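Local coordinates for universal stress protein (PDB 6HCD) that is of uncertain function but belongs to the universal stress protein A family, whose members have a nucleotide-binding-type alpha/beta fold and commonly pair as dimers, at residues D108-D111 with F112-V116; L134-S138 with V139-V143. One frame throughout, in Å; residues are numbered along the deposited sequence.

Interaction 1 of 2, residues D108-D111 with F112-V116; sequences DIVD and FADEV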
ATOM      1  N   ASP A 108      14.623  -7.118   5.704  1.00 14.90           N
ATOM      2  CA  ASP A 108      15.399  -5.981   6.121  1.00 17.22           C
ATOM      3  C   ASP A 108      14.515  -4.727   6.172  1.00 18.99           C
ATOM      4  O   ASP A 108      14.559  -3.972   7.142  1.00 14.50           O
ATOM      5  CB  ASP A 108      16.586  -5.776   5.175  1.00 17.69           C
ATOM      6  CG  ASP A 108      17.849  -5.278   5.847  1.00 21.12           C
ATOM      7  OD1 ASP A 108      17.852  -5.151   7.066  1.00 19.03           O
ATOM      8  OD2 ASP A 108      18.833  -5.046   5.130  1.00 21.46           O
ATOM      9  N   ILE A 109      13.741  -4.502   5.104  1.00 13.48           N
ATOM     10  CA  ILE A 109      12.867  -3.336   4.973  1.00 13.27           C
ATOM     11  C   ILE A 109      11.788  -3.404   6.065  1.00 12.91           C
ATOM     12  O   ILE A 109      11.500  -2.413   6.721  1.00 11.39           O
ATOM     13  CB  ILE A 109      12.276  -3.275   3.545  1.00 14.09           C
ATOM     14  CG1 ILE A 109      13.354  -2.927   2.507  1.00 14.80           C
ATOM     15  CG2 ILE A 109      11.106  -2.315   3.470  1.00 15.95           C
ATOM     16  CD1 ILE A 109      13.028  -3.362   1.097  1.00 15.87           C
ATOM     17  N   VAL A 110      11.185  -4.581   6.226  1.00 12.47           N
ATOM     18  CA  VAL A 110      10.076  -4.781   7.165  1.00 17.95           C
ATOM     19  C   VAL A 110      10.568  -4.554   8.604  1.00 14.29           C
ATOM     20  O   VAL A 110       9.916  -3.857   9.399  1.00 16.50           O
ATOM     21  CB  VAL A 110       9.454  -6.180   6.949  1.00 18.61           C
ATOM     22  CG1 VAL A 110       8.764  -6.728   8.185  1.00 28.20           C
ATOM     23  CG2 VAL A 110       8.515  -6.176   5.736  1.00 19.16           C
ATOM     24  N   ASP A 111      11.737  -5.109   8.934  1.00 15.59           N
ATOM     25  CA  ASP A 111      12.301  -4.963  10.276  1.00 15.34           C
ATOM     26  C   ASP A 111      12.682  -3.499  10.536  1.00 14.12           C
ATOM     27  O   ASP A 111      12.427  -2.985  11.604  1.00 13.12           O
ATOM     28  CB  ASP A 111      13.504  -5.888  10.472  1.00 22.15           C
ATOM     29  CG  ASP A 111      13.125  -7.354  10.549  1.00 24.15           C
ATOM     30  OD1 ASP A 111      11.915  -7.649  10.666  1.00 24.48           O
ATOM     31  OD2 ASP A 111      14.039  -8.180  10.468  1.00 26.91           O
ATOM     32  N   PHE A 112      13.297  -2.840   9.545  1.00 12.99           N
ATOM     33  CA  PHE A 112      13.661  -1.434   9.656  1.00 12.30           C
ATOM     34  C   PHE A 112      12.422  -0.583   9.977  1.00 11.62           C
ATOM     35  O   PHE A 112      12.471   0.271  10.868  1.00 12.71           O
ATOM     36  CB  PHE A 112      14.318  -0.918   8.371  1.00 13.17           C
ATOM     37  CG  PHE A 112      14.740   0.524   8.462  1.00 14.31           C
ATOM     38  CD1 PHE A 112      15.903   0.874   9.128  1.00 16.94           C
ATOM     39  CD2 PHE A 112      13.957   1.538   7.928  1.00 20.06           C
ATOM     40  CE1 PHE A 112      16.286   2.198   9.233  1.00 18.76           C
ATOM     41  CE2 PHE A 112      14.348   2.866   8.024  1.00 19.47           C
ATOM     42  CZ  PHE A 112      15.499   3.194   8.699  1.00 22.12           C
ATOM     43  N   ALA A 113      11.329  -0.808   9.233  1.00 11.29           N
ATOM     44  CA  ALA A 113      10.083  -0.069   9.418  1.00 11.33           C
ATOM     45  C   ALA A 113       9.563  -0.242  10.856  1.00 11.91           C
ATOM     46  O   ALA A 113       9.095   0.712  11.454  1.00 12.59           O
ATOM     47  CB  ALA A 113       9.062  -0.518   8.408  1.00 11.12           C
ATOM     48  N   ASP A 114       9.652  -1.458  11.388  1.00 12.73           N
ATOM     49  CA  ASP A 114       9.247  -1.721  12.798  1.00 14.79           C
ATOM     50  C   ASP A 114      10.196  -1.003  13.769  1.00 14.45           C
ATOM     51  O   ASP A 114       9.764  -0.424  14.756  1.00 14.84           O
ATOM     52  CB  ASP A 114       9.177  -3.222  13.078  1.00 15.52           C
ATOM     53  CG  ASP A 114       8.006  -3.917  12.414  1.00 15.76           C
ATOM     54  OD1 ASP A 114       7.068  -3.210  11.979  1.00 17.01           O
ATOM     55  OD2 ASP A 114       8.049  -5.164  12.315  1.00 15.78           O
ATOM     56  N   GLU A 115      11.497  -1.026  13.468  1.00 15.49           N
ATOM     57  CA  GLU A 115      12.523  -0.456  14.347  1.00 15.65           C
ATOM     58  C   GLU A 115      12.323   1.060  14.495  1.00 21.53           C
ATOM     59  O   GLU A 115      12.576   1.598  15.561  1.00 16.64           O
ATOM     60  CB  GLU A 115      13.923  -0.783  13.830  1.00 18.67           C
ATOM     61  CG  GLU A 115      14.310  -2.239  14.027  1.00 23.95           C
ATOM     62  CD  GLU A 115      15.314  -2.804  13.035  1.00 19.35           C
ATOM     63  OE1 GLU A 115      15.936  -2.024  12.307  1.00 27.59           O
ATOM     64  OE2 GLU A 115      15.457  -4.027  12.986  1.00 25.88           O
ATOM     65  N   VAL A 116      11.889   1.743  13.428  1.00 16.49           N
ATOM     66  CA  VAL A 116      11.743   3.205  13.447  1.00 15.03           C
ATOM     67  C   VAL A 116      10.277   3.602  13.667  1.00 14.89           C
ATOM     68  O   VAL A 116       9.961   4.791  13.606  1.00 15.49           O
ATOM     69  CB  VAL A 116      12.325   3.874  12.189  1.00 16.72           C
ATOM     70  CG1 VAL A 116      13.785   3.506  12.004  1.00 14.75           C
ATOM     71  CG2 VAL A 116      11.511   3.565  10.942  1.00 14.94           C
TER
HETATM   72  O   HOH W   1       7.009  -3.594   9.296  1.00 12.12           O

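Interaction 2 of 2, residues L134-S138 with V139-V143; sequences LIFGS and VARDV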
ATOM      1  N   LEU A 134       1.112 -10.225 -14.935  1.00 20.45           N
ATOM      2  CA  LEU A 134       0.954  -9.324 -13.789  1.00 18.19           C
ATOM      3  C   LEU A 134       1.836  -9.815 -12.639  1.00 18.18           C
ATOM      4  O   LEU A 134       1.603 -10.897 -12.099  1.00 17.58           O
ATOM      5  CB  LEU A 134      -0.520  -9.262 -13.363  1.00 20.47           C
ATOM      6  CG  LEU A 134      -1.437  -8.423 -14.257  1.00 22.35           C
ATOM      7  CD1 LEU A 134      -2.881  -8.522 -13.794  1.00 28.59           C
ATOM      8  CD2 LEU A 134      -0.998  -6.973 -14.295  1.00 21.79           C
ATOM      9  N   ILE A 135       2.824  -8.997 -12.243  1.00 18.89           N
ATOM     10  CA  ILE A 135       3.795  -9.390 -11.216  1.00 20.34           C
ATOM     11  C   ILE A 135       3.968  -8.256 -10.201  1.00 16.50           C
ATOM     12  O   ILE A 135       3.823  -7.069 -10.548  1.00 14.85           O
ATOM     13  CB  ILE A 135       5.138  -9.769 -11.875  1.00 29.12           C
ATOM     14  CG1 ILE A 135       5.771  -8.602 -12.643  1.00 27.16           C
ATOM     15  CG2 ILE A 135       4.953 -10.989 -12.768  1.00 21.78           C
ATOM     16  CD1 ILE A 135       7.225  -8.835 -13.016  1.00 28.23           C
ATOM     17  N   PHE A 136       4.307  -8.616  -8.956  1.00 16.45           N
ATOM     18  CA  PHE A 136       4.732  -7.634  -7.973  1.00 14.27           C
ATOM     19  C   PHE A 136       6.193  -7.232  -8.156  1.00 15.94           C
ATOM     20  O   PHE A 136       6.523  -6.061  -7.933  1.00 16.76           O
ATOM     21  CB  PHE A 136       4.589  -8.128  -6.533  1.00 14.56           C
ATOM     22  CG  PHE A 136       3.173  -8.363  -6.087  1.00 15.03           C
ATOM     23  CD1 PHE A 136       2.411  -7.334  -5.555  1.00 18.29           C
ATOM     24  CD2 PHE A 136       2.610  -9.623  -6.187  1.00 18.40           C
ATOM     25  CE1 PHE A 136       1.110  -7.572  -5.139  1.00 27.10           C
ATOM     26  CE2 PHE A 136       1.303  -9.851  -5.787  1.00 25.82           C
ATOM     27  CZ  PHE A 136       0.563  -8.829  -5.250  1.00 31.22           C
ATOM     28  N   GLY A 137       7.056  -8.195  -8.491  1.00 15.57           N
ATOM     29  CA  GLY A 137       8.498  -8.091  -8.185  1.00 17.24           C
ATOM     30  C   GLY A 137       8.794  -8.728  -6.837  1.00 19.32           C
ATOM     31  O   GLY A 137       7.991  -8.580  -5.919  1.00 16.78           O
ATOM     32  N   SER A 138       9.875  -9.509  -6.750  1.00 19.52           N
ATOM     33  CA  SER A 138      10.010 -10.492  -5.648  1.00 29.62           C
ATOM     34  C   SER A 138      10.114  -9.766  -4.303  1.00 17.23           C
ATOM     35  O   SER A 138       9.541 -10.213  -3.309  1.00 24.35           O
ATOM     36  CB  SER A 138      11.165 -11.441  -5.869  1.00 27.04           C
ATOM     37  OG  SER A 138      12.388 -10.731  -5.928  1.00 35.77           O
ATOM     38  N   VAL A 139      10.799  -8.615  -4.292  1.00 18.65           N
ATOM     39  CA  VAL A 139      11.027  -7.855  -3.050  1.00 17.56           C
ATOM     40  C   VAL A 139       9.696  -7.259  -2.565  1.00 15.35           C
ATOM     41  O   VAL A 139       9.305  -7.471  -1.430  1.00 14.83           O
ATOM     42  CB  VAL A 139      12.123  -6.785  -3.225  1.00 24.94           C
ATOM     43  CG1 VAL A 139      12.273  -5.909  -1.983  1.00 18.25           C
ATOM     44  CG2 VAL A 139      13.456  -7.414  -3.598  1.00 24.83           C
ATOM     45  N   ALA A 140       8.993  -6.558  -3.457  1.00 16.08           N
ATOM     46  CA  ALA A 140       7.727  -5.895  -3.127  1.00 22.64           C
ATOM     47  C   ALA A 140       6.706  -6.922  -2.626  1.00 19.71           C
ATOM     48  O   ALA A 140       5.998  -6.674  -1.670  1.00 13.16           O
ATOM     49  CB  ALA A 140       7.195  -5.153  -4.329  1.00 18.07           C
ATOM     50  N   ARG A 141       6.622  -8.066  -3.306  1.00 17.83           N
ATOM     51  CA  ARG A 141       5.687  -9.122  -2.958  1.00 16.44           C
ATOM     52  C   ARG A 141       5.839  -9.494  -1.475  1.00 14.81           C
ATOM     53  O   ARG A 141       4.879  -9.545  -0.728  1.00 16.11           O
ATOM     54  CB  ARG A 141       5.930 -10.338  -3.855  1.00 24.49           C
ATOM     55  CG  ARG A 141       5.077 -11.547  -3.514  1.00 22.17           C
ATOM     56  CD  ARG A 141       5.669 -12.834  -4.091  1.00 34.69           C
ATOM     57  NE  ARG A 141       4.672 -13.890  -4.089  1.00 42.38           N
ATOM     58  CZ  ARG A 141       4.264 -14.537  -3.001  1.00 28.55           C
ATOM     59  NH1 ARG A 141       4.917 -14.385  -1.860  1.00 25.82           N
ATOM     60  NH2 ARG A 141       3.198 -15.314  -3.063  1.00 31.71           N
ATOM     61  N   ASP A 142       7.074  -9.774  -1.061  1.00 17.17           N
ATOM     62  CA  ASP A 142       7.331 -10.275   0.283  1.00 16.02           C
ATOM     63  C   ASP A 142       7.224  -9.138   1.313  1.00 14.40           C
ATOM     64  O   ASP A 142       6.832  -9.377   2.441  1.00 14.83           O
ATOM     65  CB  ASP A 142       8.670 -11.006   0.344  1.00 19.23           C
ATOM     66  CG  ASP A 142       8.619 -12.425  -0.213  1.00 25.33           C
ATOM     67  OD1 ASP A 142       7.532 -12.872  -0.691  1.00 28.72           O
ATOM     68  OD2 ASP A 142       9.678 -13.071  -0.182  1.00 40.65           O
ATOM     69  N   VAL A 143       7.570  -7.908   0.928  1.00 14.78           N
ATOM     70  CA  VAL A 143       7.371  -6.750   1.813  1.00 14.46           C
ATOM     71  C   VAL A 143       5.881  -6.605   2.123  1.00 18.72           C
ATOM     72  O   VAL A 143       5.534  -6.421   3.272  1.00 15.81           O
ATOM     73  CB  VAL A 143       7.935  -5.444   1.228  1.00 13.86           C
ATOM     74  CG1 VAL A 143       7.422  -4.211   1.964  1.00 13.61           C
ATOM     75  CG2 VAL A 143       9.445  -5.472   1.209  1.00 14.30           C
TER

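Interaction 1 of 2, residues D108-D111 with F112-V116
Glu115 lays an extended side chain over the carbonyl O of Asp111, its carboxylate carbon, CD, lying 3.2 Å from that oxygen, which also accepts the backbone N-H of Glu115 at 2.9 Å. Its CG stands beside its own backbone N (chi1 -73°), which sends the chain toward the preceding turn and brings OE2 within 3.7 Å of CB of Asp111. Repulsion among the three carboxylates is probably eased by bases outside the segments: Arg101 bridges OD1 of Asp108 and OE1 of Glu115, and Lys103 pairs with OD2 of Asp111.

On the flank of Val110, a water donates to two acceptors at once, the carbonyl O of Val110 at 2.9 Å and OD1 of Asp114 at 2.7 Å. OD1 also meets Lys149 in a salt bridge, and ND2 of Asn148 bonds to OD2. The Val110 carbonyl also takes the N-H of Asp114, so two donors grip it. These are successive turns of helix 105-115 in the alpha/beta fold of the family, with i to i+4 bonds running unbroken from Asp108 to Val116.

The Phe112 ring points into the core. With CG anti to the backbone N (chi1 -179°), it packs against Val28, Tyr57, Val59 and Leu99, while its CB rests 3.3 Å from the carbonyl O of Asp108. CG1 of Val116 sits 3.7 Å above one face of the ring, displaced toward the rim.

Interaction 2 of 2, residues L134-S138 with V139-V143
The backbone leaves strand 134-135 through Phe136, swings at Gly137 to a positive phi (92°) and enters helix 138-146, whose first turn is closed by the N-H of Arg141 bonding to the carbonyl O of Gly137 at 3.0 Å. This is a strand-to-helix junction in the alpha/beta fold of the universal stress proteins, with Gly137 at the N-cap. A side chain at those backbone angles would collide with the carbonyl O of Phe136. One residue on, Asp142 N reaches Ser138 O in a weak bond of 3.4 Å.

Phe136 lies against the start of the Arg141 side chain: CB meets CB at 3.7 Å, and CD2 of the ring lies 4.1 Å from CG of Arg141. The aromatic plane and the guanidinium stand 81° apart, so the charged group does not lie flat on this ring. Across the dimer interface, Phe136 stacks with Phe136 of the second subunit and packs on its Ile144. Were Phe136 an alanine, the ring stack across the interface would probably be lost, since both copies change, and a gap would open beside CB and CG of Arg141.

Ala140 packs its CB 3.8 Å from the carbonyl O of Phe136 and also touches Ile125 of strand 120-128. Arg141 keeps CG anti to its own N and runs extended to NE, which carries the guanidinium away from the Phe136 ring; NH2 bonds to the carbonyl O of Leu134 of the second subunit. NH1 pairs with OD1 of Asp142 in a salt bridge of 3.2 Å, the oxygen lying at the guanidinium edge, 1° out of its plane.

Overall arrangement
From the N terminus, the chain first reaches interaction 1 on helix 105-115, passes through strand 120-128 and then strand 134-135, and comes to interaction 2 where helix 138-146 begins. Each contact joins adjoining segments, so neither encloses a long loop; they follow in series without nesting or crossing. Their centres are about 17 Å apart, yet the two helices touch: CD1 of Ile109 lies 4.1 Å from CG1 of Val139, and CG2 of Val110 lies 3.9 Å from the carbonyl O of Val143. Interaction 1 faces strands 27-30, 56-62 and 94-100, whereas interaction 2 links strand 120-128 to the second subunit.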